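PDB 6A51: CheQ from Campylobacter jejuni subsp. jejuni, which is a regulator that, together with CheP, controls transcription of the core chemotaxis operon cheVAW. Local coordinates for residues P19-L24 and K129-L134; I60-R65 and F85-A90; K112-K117 and K123-K128. All coordinates share one frame; numbering follows the deposited sequence.

Contact 1 (P19-L24 and K129-L134); sequences PPNEFL and KFYDFL
Tyr131 reaches from the helix to the 19-24 loop and meets two side chains there, Asn21 at its hydroxyl end and Phe23 at its CD2. Its CG lies anti to the carbonyl carbon (chi1 -87°), which sends the long ring off the helix toward the loop. The more closely packed part is at the hydroxyl: Asn21 CB comes within 3.6 Å of Tyr131 OH, and the amide plane stands 62° from the ring plane. Asn21 CB meets the hydroxyl by packing alone. Tyr131 OH is hydrogen-bonded to Gln140 O, and Asn21 ND2 makes a weak bond to Tyr138 O. Phe94 of helix 88-95 touches both Asn21 and Tyr131. A type I beta turn from Pro19 to Glu22, closed by Glu22 N to Pro19 O at 3.0 Å, bends the chain after strand 15-18 and presents Asn21 to helix 127-134. The Phe23 side is looser. Phe23 comes nearest with CZ, 4.0 Å from Tyr131 CD2, with that carbon near the plane of the Phe23 ring at its edge. Tyr138 meets Phe23 edge-to-face. Against the buried Tyr131, both Phe23 and Asn21 remain partly exposed.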
loop_
_atom_site.group_PDB
_atom_site.type_symbol
_atom_site.label_atom_id
_atom_site.label_comp_id
_atom_site.label_asym_id
_atom_site.label_seq_id
_atom_site.Cartn_x
_atom_site.Cartn_y
_atom_site.Cartn_z
ATOM N N PRO A 19 4.681 -8.844 -0.757
ATOM C CA PRO A 19 3.561 -9.212 0.117
ATOM C C PRO A 19 2.761 -7.975 0.489
ATOM O O PRO A 19 3.338 -6.901 0.729
ATOM C CB PRO A 19 4.253 -9.827 1.341
ATOM C CG PRO A 19 5.631 -9.230 1.330
ATOM C CD PRO A 19 5.985 -9.099 -0.129
ATOM N N PRO A 20 1.431 -8.081 0.546
ATOM C CA PRO A 20 0.607 -6.866 0.652
ATOM C C PRO A 20 0.819 -6.086 1.941
ATOM O O PRO A 20 0.457 -4.907 1.985
ATOM C CB PRO A 20 -0.828 -7.401 0.538
ATOM C CG PRO A 20 -0.724 -8.844 1.013
ATOM C CD PRO A 20 0.626 -9.317 0.591
ATOM N N ASN A 21 1.404 -6.680 2.982
ATOM C CA ASN A 21 1.656 -5.956 4.221
ATOM C C ASN A 21 3.073 -5.422 4.297
ATOM O O ASN A 21 3.579 -5.169 5.397
ATOM C CB ASN A 21 1.368 -6.828 5.450
ATOM C CG ASN A 21 2.391 -7.937 5.658
ATOM O OD1 ASN A 21 2.938 -8.493 4.702
ATOM N ND2 ASN A 21 2.646 -8.271 6.920
ATOM N N GLU A 22 3.733 -5.258 3.162
ATOM C CA GLU A 22 5.109 -4.789 3.151
ATOM C C GLU A 22 5.137 -3.376 2.594
ATOM O O GLU A 22 4.642 -3.124 1.485
ATOM C CB GLU A 22 6.004 -5.709 2.330
ATOM C CG GLU A 22 7.262 -5.019 1.855
ATOM C CD GLU A 22 8.332 -5.982 1.365
ATOM O OE1 GLU A 22 9.458 -5.523 1.025
ATOM O OE2 GLU A 22 8.063 -7.215 1.344
ATOM N N PHE A 23 5.712 -2.463 3.362
ATOM C CA PHE A 23 5.668 -1.060 3.004
ATOM C C PHE A 23 6.622 -0.783 1.851
ATOM O O PHE A 23 7.599 -1.503 1.639
ATOM C CB PHE A 23 6.014 -0.197 4.218
ATOM C CG PHE A 23 5.392 -0.685 5.494
ATOM C CD1 PHE A 23 4.122 -1.254 5.493
ATOM C CD2 PHE A 23 6.076 -0.593 6.689
ATOM C CE1 PHE A 23 3.553 -1.725 6.656
ATOM C CE2 PHE A 23 5.512 -1.056 7.857
ATOM C CZ PHE A 23 4.248 -1.625 7.838
ATOM N N LEU A 24 6.311 0.267 1.089
ATOM C CA LEU A 24 7.069 0.630 -0.099
ATOM C C LEU A 24 8.233 1.581 0.196
ATOM O O LEU A 24 8.637 2.342 -0.691
ATOM C CB LEU A 24 6.122 1.244 -1.122
ATOM C CG LEU A 24 5.092 0.298 -1.699
ATOM C CD1 LEU A 24 3.930 1.111 -2.274
ATOM C CD2 LEU A 24 5.753 -0.582 -2.784
ATOM N N LYS A 129 0.980 3.353 9.593
ATOM C CA LYS A 129 0.272 4.127 10.607
ATOM C C LYS A 129 -0.963 3.391 11.096
ATOM O O LYS A 129 -1.318 3.487 12.278
ATOM C CB LYS A 129 -0.111 5.510 10.079
ATOM C CG LYS A 129 1.093 6.397 9.872
ATOM C CD LYS A 129 0.720 7.811 9.460
ATOM C CE LYS A 129 1.999 8.618 9.230
ATOM N NZ LYS A 129 1.773 10.076 9.037
ATOM N N PHE A 130 -1.614 2.635 10.221
ATOM C CA PHE A 130 -2.789 1.892 10.658
ATOM C C PHE A 130 -2.403 0.824 11.681
ATOM O O PHE A 130 -3.048 0.685 12.728
ATOM C CB PHE A 130 -3.470 1.287 9.447
ATOM C CG PHE A 130 -4.808 0.719 9.728
ATOM C CD1 PHE A 130 -5.781 1.479 10.353
ATOM C CD2 PHE A 130 -5.116 -0.577 9.334
ATOM C CE1 PHE A 130 -7.053 0.949 10.586
ATOM C CE2 PHE A 130 -6.374 -1.115 9.577
ATOM C CZ PHE A 130 -7.346 -0.350 10.205
ATOM N N TYR A 131 -1.327 0.080 11.408
ATOM C CA TYR A 131 -0.778 -0.851 12.393
ATOM C C TYR A 131 -0.508 -0.154 13.723
ATOM O O TYR A 131 -0.844 -0.677 14.793
ATOM C CB TYR A 131 0.516 -1.478 11.869
ATOM C CG TYR A 131 0.378 -2.731 11.015
ATOM C CD1 TYR A 131 -0.160 -3.900 11.537
ATOM C CD2 TYR A 131 0.859 -2.765 9.710
ATOM C CE1 TYR A 131 -0.257 -5.051 10.771
ATOM C CE2 TYR A 131 0.770 -3.918 8.938
ATOM C CZ TYR A 131 0.210 -5.051 9.478
ATOM O OH TYR A 131 0.115 -6.195 8.725
ATOM N N ASP A 132 0.098 1.036 13.675
ATOM C CA ASP A 132 0.394 1.771 14.905
ATOM C C ASP A 132 -0.888 2.133 15.646
ATOM O O ASP A 132 -0.980 1.975 16.870
ATOM C CB ASP A 132 1.194 3.033 14.582
ATOM C CG ASP A 132 2.591 2.737 14.032
ATOM O OD1 ASP A 132 3.123 1.618 14.257
ATOM O OD2 ASP A 132 3.156 3.639 13.370
ATOM N N PHE A 133 -1.888 2.625 14.911
ATOM C CA PHE A 133 -3.203 2.887 15.482
ATOM C C PHE A 133 -3.786 1.637 16.142
ATOM O O PHE A 133 -4.315 1.699 17.257
ATOM C CB PHE A 133 -4.114 3.414 14.373
ATOM C CG PHE A 133 -5.552 3.530 14.751
ATOM C CD1 PHE A 133 -5.984 4.560 15.593
ATOM C CD2 PHE A 133 -6.490 2.642 14.219
ATOM C CE1 PHE A 133 -7.339 4.701 15.922
ATOM C CE2 PHE A 133 -7.852 2.765 14.531
ATOM C CZ PHE A 133 -8.276 3.794 15.393
ATOM N N LEU A 134 -3.670 0.489 15.484
ATOM C CA LEU A 134 -4.170 -0.755 16.049
ATOM C C LEU A 134 -3.309 -1.286 17.190
ATOM O O LEU A 134 -3.747 -2.205 17.889
ATOM C CB LEU A 134 -4.261 -1.819 14.950
ATOM C CG LEU A 134 -5.232 -1.504 13.818
ATOM C CD1 LEU A 134 -5.149 -2.585 12.774
ATOM C CD2 LEU A 134 -6.654 -1.380 14.382
#

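Contact 2 (I60-R65 and F85-A90); sequences IIFLHR and FVLASA
Leu87 spreads its two methyls against Phe62 and Ile60, making an apolar contact between two different beta sheets. Strand 62-64 belongs to a mixed four-stranded sheet, and strand 85-87 is an outer strand of an antiparallel three-stranded one. Leu87 is the last residue of its strand and also the N-cap of helix 88-95, so this side chain sits at the joint where strand becomes helix. Phe62 and Ile60 both start out toward it, being two residues apart on an extended chain. The phenyl group offers its edge: Leu87 CD1 lies in the plane of the Phe62 ring, 3.6 Å from CZ, and the leucine does not lie over a ring face. With chi1 at -62°, Phe62 CG is anti to its carbonyl carbon, which swings the ring toward Leu87 with CZ leading. The other leucine methyl, CD2, faces Phe62 CE1 at 4.1 Å and touches ring and isoleucine in nearly perpendicular directions. Nearby, Leu29 touches both Ile60 and Phe62, while Tyr55, Ile122 and Phe124 pack on Leu87. Ile60, partly exposed, contributes CD1, the end of its longer branch, 4.1 Å from Leu87 CD2.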
loop_
_atom_site.group_PDB
_atom_site.type_symbol
_atom_site.label_atom_id
_atom_site.label_comp_id
_atom_site.label_asym_id
_atom_site.label_seq_id
_atom_site.Cartn_x
_atom_site.Cartn_y
_atom_site.Cartn_z
ATOM N N ILE A 60 1.107 -2.611 -11.613
ATOM C CA ILE A 60 1.814 -1.365 -11.367
ATOM C C ILE A 60 3.237 -1.678 -10.925
ATOM O O ILE A 60 3.468 -2.483 -10.011
ATOM C CB ILE A 60 1.047 -0.530 -10.330
ATOM C CG1 ILE A 60 -0.192 0.078 -10.981
ATOM C CG2 ILE A 60 1.933 0.549 -9.723
ATOM C CD1 ILE A 60 -1.397 -0.069 -10.146
ATOM N N ILE A 61 4.199 -1.033 -11.562
ATOM C CA ILE A 61 5.605 -1.360 -11.390
ATOM C C ILE A 61 6.218 -0.414 -10.379
ATOM O O ILE A 61 6.031 0.800 -10.476
ATOM C CB ILE A 61 6.355 -1.286 -12.727
ATOM C CG1 ILE A 61 5.765 -2.308 -13.694
ATOM C CG2 ILE A 61 7.829 -1.544 -12.506
ATOM C CD1 ILE A 61 5.746 -3.703 -13.122
ATOM N N PHE A 62 6.961 -0.967 -9.419
ATOM C CA PHE A 62 7.776 -0.186 -8.502
ATOM C C PHE A 62 9.245 -0.546 -8.710
ATOM O O PHE A 62 9.587 -1.716 -8.899
ATOM C CB PHE A 62 7.361 -0.439 -7.045
ATOM C CG PHE A 62 5.944 -0.030 -6.743
ATOM C CD1 PHE A 62 4.890 -0.894 -6.994
ATOM C CD2 PHE A 62 5.665 1.227 -6.230
ATOM C CE1 PHE A 62 3.587 -0.518 -6.737
ATOM C CE2 PHE A 62 4.359 1.617 -5.970
ATOM C CZ PHE A 62 3.319 0.743 -6.224
ATOM N N LEU A 63 10.111 0.464 -8.673
ATOM C CA LEU A 63 11.545 0.281 -8.845
ATOM C C LEU A 63 12.230 0.383 -7.495
ATOM O O LEU A 63 11.959 1.306 -6.722
ATOM C CB LEU A 63 12.122 1.322 -9.802
ATOM C CG LEU A 63 11.438 1.333 -11.175
ATOM C CD1 LEU A 63 11.846 2.539 -12.019
ATOM C CD2 LEU A 63 11.736 0.034 -11.883
ATOM N N HIS A 64 13.112 -0.562 -7.211
ATOM C CA HIS A 64 13.877 -0.502 -5.978
ATOM C C HIS A 64 14.927 0.597 -6.105
ATOM O O HIS A 64 15.603 0.694 -7.139
ATOM C CB HIS A 64 14.509 -1.863 -5.702
ATOM C CG HIS A 64 15.008 -2.028 -4.305
ATOM N ND1 HIS A 64 15.953 -1.193 -3.748
ATOM C CD2 HIS A 64 14.696 -2.936 -3.352
ATOM C CE1 HIS A 64 16.200 -1.577 -2.509
ATOM N NE2 HIS A 64 15.454 -2.635 -2.246
ATOM N N ARG A 65 15.053 1.434 -5.058
ATOM C CA ARG A 65 15.817 2.683 -5.169
ATOM C C ARG A 65 17.291 2.434 -5.430
ATOM O O ARG A 65 17.956 3.265 -6.061
ATOM C CB ARG A 65 15.679 3.521 -3.903
ATOM C CG ARG A 65 14.284 3.916 -3.592
ATOM C CD ARG A 65 14.093 4.400 -2.163
ATOM N NE ARG A 65 12.995 5.341 -2.182
ATOM C CZ ARG A 65 13.131 6.636 -2.413
ATOM N NH1 ARG A 65 14.348 7.144 -2.579
ATOM N NH2 ARG A 65 12.055 7.420 -2.462
ATOM N N PHE A 85 3.789 3.077 3.088
ATOM C CA PHE A 85 2.629 2.979 2.221
ATOM C C PHE A 85 2.568 1.633 1.528
ATOM O O PHE A 85 3.572 0.931 1.372
ATOM C CB PHE A 85 2.617 4.100 1.187
ATOM C CG PHE A 85 2.151 5.409 1.746
ATOM C CD1 PHE A 85 3.048 6.253 2.402
ATOM C CD2 PHE A 85 0.808 5.786 1.656
ATOM C CE1 PHE A 85 2.623 7.466 2.932
ATOM C CE2 PHE A 85 0.370 7.006 2.185
ATOM C CZ PHE A 85 1.284 7.849 2.822
ATOM N N VAL A 86 1.349 1.271 1.141
ATOM C CA VAL A 86 1.086 0.153 0.248
ATOM C C VAL A 86 0.040 0.625 -0.751
ATOM O O VAL A 86 -0.676 1.602 -0.519
ATOM C CB VAL A 86 0.585 -1.101 0.994
ATOM C CG1 VAL A 86 1.488 -1.436 2.161
ATOM C CG2 VAL A 86 -0.845 -0.896 1.461
ATOM N N LEU A 87 -0.024 -0.057 -1.889
ATOM C CA LEU A 87 -1.093 0.211 -2.840
ATOM C C LEU A 87 -2.446 0.021 -2.161
ATOM O O LEU A 87 -2.635 -0.913 -1.374
ATOM C CB LEU A 87 -0.967 -0.732 -4.029
ATOM C CG LEU A 87 -1.022 -0.178 -5.436
ATOM C CD1 LEU A 87 -0.221 1.091 -5.508
ATOM C CD2 LEU A 87 -0.425 -1.228 -6.329
ATOM N N ALA A 88 -3.390 0.919 -2.448
ATOM C CA ALA A 88 -4.700 0.827 -1.801
ATOM C C ALA A 88 -5.412 -0.469 -2.161
ATOM O O ALA A 88 -6.015 -1.110 -1.291
ATOM C CB ALA A 88 -5.561 2.029 -2.174
ATOM N N SER A 89 -5.369 -0.863 -3.444
ATOM C CA SER A 89 -5.923 -2.155 -3.860
ATOM C C SER A 89 -5.315 -3.316 -3.075
ATOM O O SER A 89 -6.010 -4.286 -2.751
ATOM C CB SER A 89 -5.682 -2.373 -5.351
ATOM O OG SER A 89 -4.309 -2.148 -5.653
ATOM N N ALA A 90 -4.014 -3.246 -2.778
ATOM C CA ALA A 90 -3.379 -4.291 -1.982
ATOM C C ALA A 90 -3.881 -4.261 -0.548
ATOM O O ALA A 90 -4.124 -5.316 0.056
ATOM C CB ALA A 90 -1.854 -4.141 -2.009
#

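Contact 3 (K112-K117 and K123-K128); sequences KLLELK and KFVNLK
Lys117 and Phe124 face each other as an antiparallel hydrogen-bonded pair, and their two backbone bonds differ in quality. Phe124 N to Lys117 O is short, 2.7 Å, and almost straight at 172°; the return bond, Lys117 N to Phe124 O, is weak. One step along, Leu116 and Val125 form the non-hydrogen-bonded pair, and beyond it Asn126 N donates to Glu115 O at 3.0 Å. A water then carries the link onward, accepting from Glu115 N and donating to Asn126 O.

Among side chains, the polar pair is Glu115 and Asn126, whose carboxylate and amide planes are 28° apart. With its CG trans to the backbone N (chi1 -169°), Asn126 brings ND2 to Glu115 OE1 at 3.4 Å in a weak bond, while that same oxygen has a salt bridge to Lys129. Asn126 OD1 caps Lys129 N at the start of helix 127-134.

Apolar contact comes where Leu116 and Val125 run next to each other on the same face of the hairpin, with Leu116 CD2 at 3.4 Å from Val125 CG2. Leu114 CD1 extends that patch to Val125 CG1. Together these pairings make a beta hairpin of strands 116-119 and 122-126 whose second strand runs directly into an N-capped helix.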
loop_
_atom_site.group_PDB
_atom_site.type_symbol
_atom_site.label_atom_id
_atom_site.label_comp_id
_atom_site.label_asym_id
_atom_site.label_seq_id
_atom_site.Cartn_x
_atom_site.Cartn_y
_atom_site.Cartn_z
ATOM N N LYS A 112 -11.763 7.654 7.194
ATOM C CA LYS A 112 -11.334 8.762 8.003
ATOM C C LYS A 112 -10.221 8.395 8.974
ATOM O O LYS A 112 -9.429 9.265 9.345
ATOM C CB LYS A 112 -12.571 9.273 8.709
ATOM C CG LYS A 112 -12.338 9.717 10.058
ATOM C CD LYS A 112 -12.363 11.205 9.927
ATOM C CE LYS A 112 -12.444 11.876 11.267
ATOM N NZ LYS A 112 -12.135 13.335 11.200
ATOM N N LEU A 113 -10.131 7.128 9.370
ATOM C CA LEU A 113 -9.027 6.620 10.176
ATOM C C LEU A 113 -7.728 6.436 9.395
ATOM O O LEU A 113 -6.696 6.128 10.009
ATOM C CB LEU A 113 -9.408 5.265 10.764
ATOM C CG LEU A 113 -10.670 5.247 11.616
ATOM C CD1 LEU A 113 -10.950 3.836 12.007
ATOM C CD2 LEU A 113 -10.486 6.108 12.872
ATOM N N LEU A 114 -7.743 6.592 8.071
ATOM C CA LEU A 114 -6.617 6.204 7.232
ATOM C C LEU A 114 -5.966 7.402 6.549
ATOM O O LEU A 114 -6.654 8.300 6.058
ATOM C CB LEU A 114 -7.066 5.222 6.152
ATOM C CG LEU A 114 -7.608 3.888 6.595
ATOM C CD1 LEU A 114 -8.036 3.161 5.350
ATOM C CD2 LEU A 114 -6.497 3.151 7.334
ATOM N N GLU A 115 -4.636 7.381 6.473
ATOM C CA GLU A 115 -3.891 8.343 5.669
ATOM C C GLU A 115 -3.825 7.829 4.237
ATOM O O GLU A 115 -3.205 6.795 3.982
ATOM C CB GLU A 115 -2.478 8.556 6.200
ATOM C CG GLU A 115 -1.673 9.435 5.221
ATOM C CD GLU A 115 -0.270 9.785 5.698
ATOM O OE1 GLU A 115 0.144 9.269 6.753
ATOM O OE2 GLU A 115 0.422 10.577 5.007
ATOM N N LEU A 116 -4.457 8.539 3.307
ATOM C CA LEU A 116 -4.412 8.182 1.895
ATOM C C LEU A 116 -3.623 9.223 1.109
ATOM O O LEU A 116 -3.257 10.287 1.618
ATOM C CB LEU A 116 -5.816 8.025 1.313
ATOM C CG LEU A 116 -6.753 7.086 2.069
ATOM C CD1 LEU A 116 -7.840 6.585 1.154
ATOM C CD2 LEU A 116 -5.978 5.934 2.581
ATOM N N LYS A 117 -3.378 8.910 -0.161
ATOM C CA LYS A 117 -2.435 9.683 -0.956
ATOM C C LYS A 117 -2.449 9.177 -2.387
ATOM O O LYS A 117 -2.587 7.971 -2.606
ATOM C CB LYS A 117 -1.054 9.563 -0.326
ATOM C CG LYS A 117 0.107 10.088 -1.098
ATOM C CD LYS A 117 1.365 9.705 -0.316
ATOM C CE LYS A 117 2.615 10.306 -0.912
ATOM N NZ LYS A 117 3.816 9.688 -0.308
ATOM N N LYS A 123 -3.685 5.288 -6.016
ATOM C CA LYS A 123 -4.046 5.531 -4.616
ATOM C C LYS A 123 -3.237 4.630 -3.683
ATOM O O LYS A 123 -3.177 3.413 -3.888
ATOM C CB LYS A 123 -5.545 5.295 -4.394
ATOM C CG LYS A 123 -6.130 6.013 -3.160
ATOM C CD LYS A 123 -7.549 5.519 -2.821
ATOM C CE LYS A 123 -8.535 5.736 -3.964
ATOM N NZ LYS A 123 -9.676 4.754 -3.947
ATOM N N PHE A 124 -2.628 5.224 -2.651
ATOM C CA PHE A 124 -1.887 4.493 -1.629
ATOM C C PHE A 124 -2.522 4.685 -0.252
ATOM O O PHE A 124 -3.184 5.685 0.019
ATOM C CB PHE A 124 -0.422 4.933 -1.561
ATOM C CG PHE A 124 0.333 4.736 -2.833
ATOM C CD1 PHE A 124 0.160 5.610 -3.900
ATOM C CD2 PHE A 124 1.232 3.686 -2.962
ATOM C CE1 PHE A 124 0.856 5.438 -5.077
ATOM C CE2 PHE A 124 1.943 3.509 -4.131
ATOM C CZ PHE A 124 1.750 4.385 -5.195
ATOM N N VAL A 125 -2.295 3.707 0.624
ATOM C CA VAL A 125 -2.747 3.738 2.011
ATOM C C VAL A 125 -1.522 3.588 2.900
ATOM O O VAL A 125 -0.612 2.814 2.581
ATOM C CB VAL A 125 -3.760 2.614 2.324
ATOM C CG1 VAL A 125 -4.055 2.582 3.801
ATOM C CG2 VAL A 125 -5.034 2.793 1.558
ATOM N N ASN A 126 -1.491 4.314 4.015
ATOM C CA ASN A 126 -0.358 4.203 4.929
ATOM C C ASN A 126 -0.654 3.065 5.890
ATOM O O ASN A 126 -1.294 3.249 6.930
ATOM C CB ASN A 126 -0.098 5.498 5.677
ATOM C CG ASN A 126 1.233 5.463 6.410
ATOM O OD1 ASN A 126 1.571 4.467 7.054
ATOM N ND2 ASN A 126 2.009 6.523 6.283
ATOM N N LEU A 127 -0.167 1.872 5.535
ATOM C CA LEU A 127 -0.434 0.689 6.345
ATOM C C LEU A 127 0.304 0.770 7.670
ATOM O O LEU A 127 -0.207 0.322 8.703
ATOM C CB LEU A 127 -0.021 -0.569 5.586
ATOM C CG LEU A 127 -0.313 -1.925 6.222
ATOM C CD1 LEU A 127 -1.752 -1.950 6.613
ATOM C CD2 LEU A 127 -0.050 -3.020 5.219
ATOM N N LYS A 128 1.507 1.348 7.652
ATOM C CA LYS A 128 2.318 1.439 8.859
ATOM C C LYS A 128 1.589 2.212 9.946
ATOM O O LYS A 128 1.555 1.780 11.102
ATOM C CB LYS A 128 3.660 2.094 8.542
ATOM C CG LYS A 128 4.660 2.048 9.686
ATOM C CD LYS A 128 5.878 2.912 9.392
ATOM C CE LYS A 128 7.029 2.608 10.338
ATOM N NZ LYS A 128 6.798 3.188 11.696
HETATM O O HOH W 1 -3.353 5.095 7.811
#

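Overall arrangement
Contact 1 closes a long loop of chain in which contacts 2 and 3 are nested one after the other. Contacts 1 and 3 have centres about 9 Å apart and share helix 127-134; packing of Phe130 CD1 on Leu114 CD2, 3.5 Å, joins them. Contact 2 has its centre about 13 Å from each of the others. Strand 85-87 continues the sheet of contact 3, with Val86 N 2.9 Å from Val125 O and Ala88 N 2.9 Å from Lys123 O, both probable hydrogen bonds. Leu24, the last residue of 19-24, ties that segment to the other two contacts: its N lies 2.8 Å from Phe85 O, and its CD1 packs on both Phe62 and Phe124.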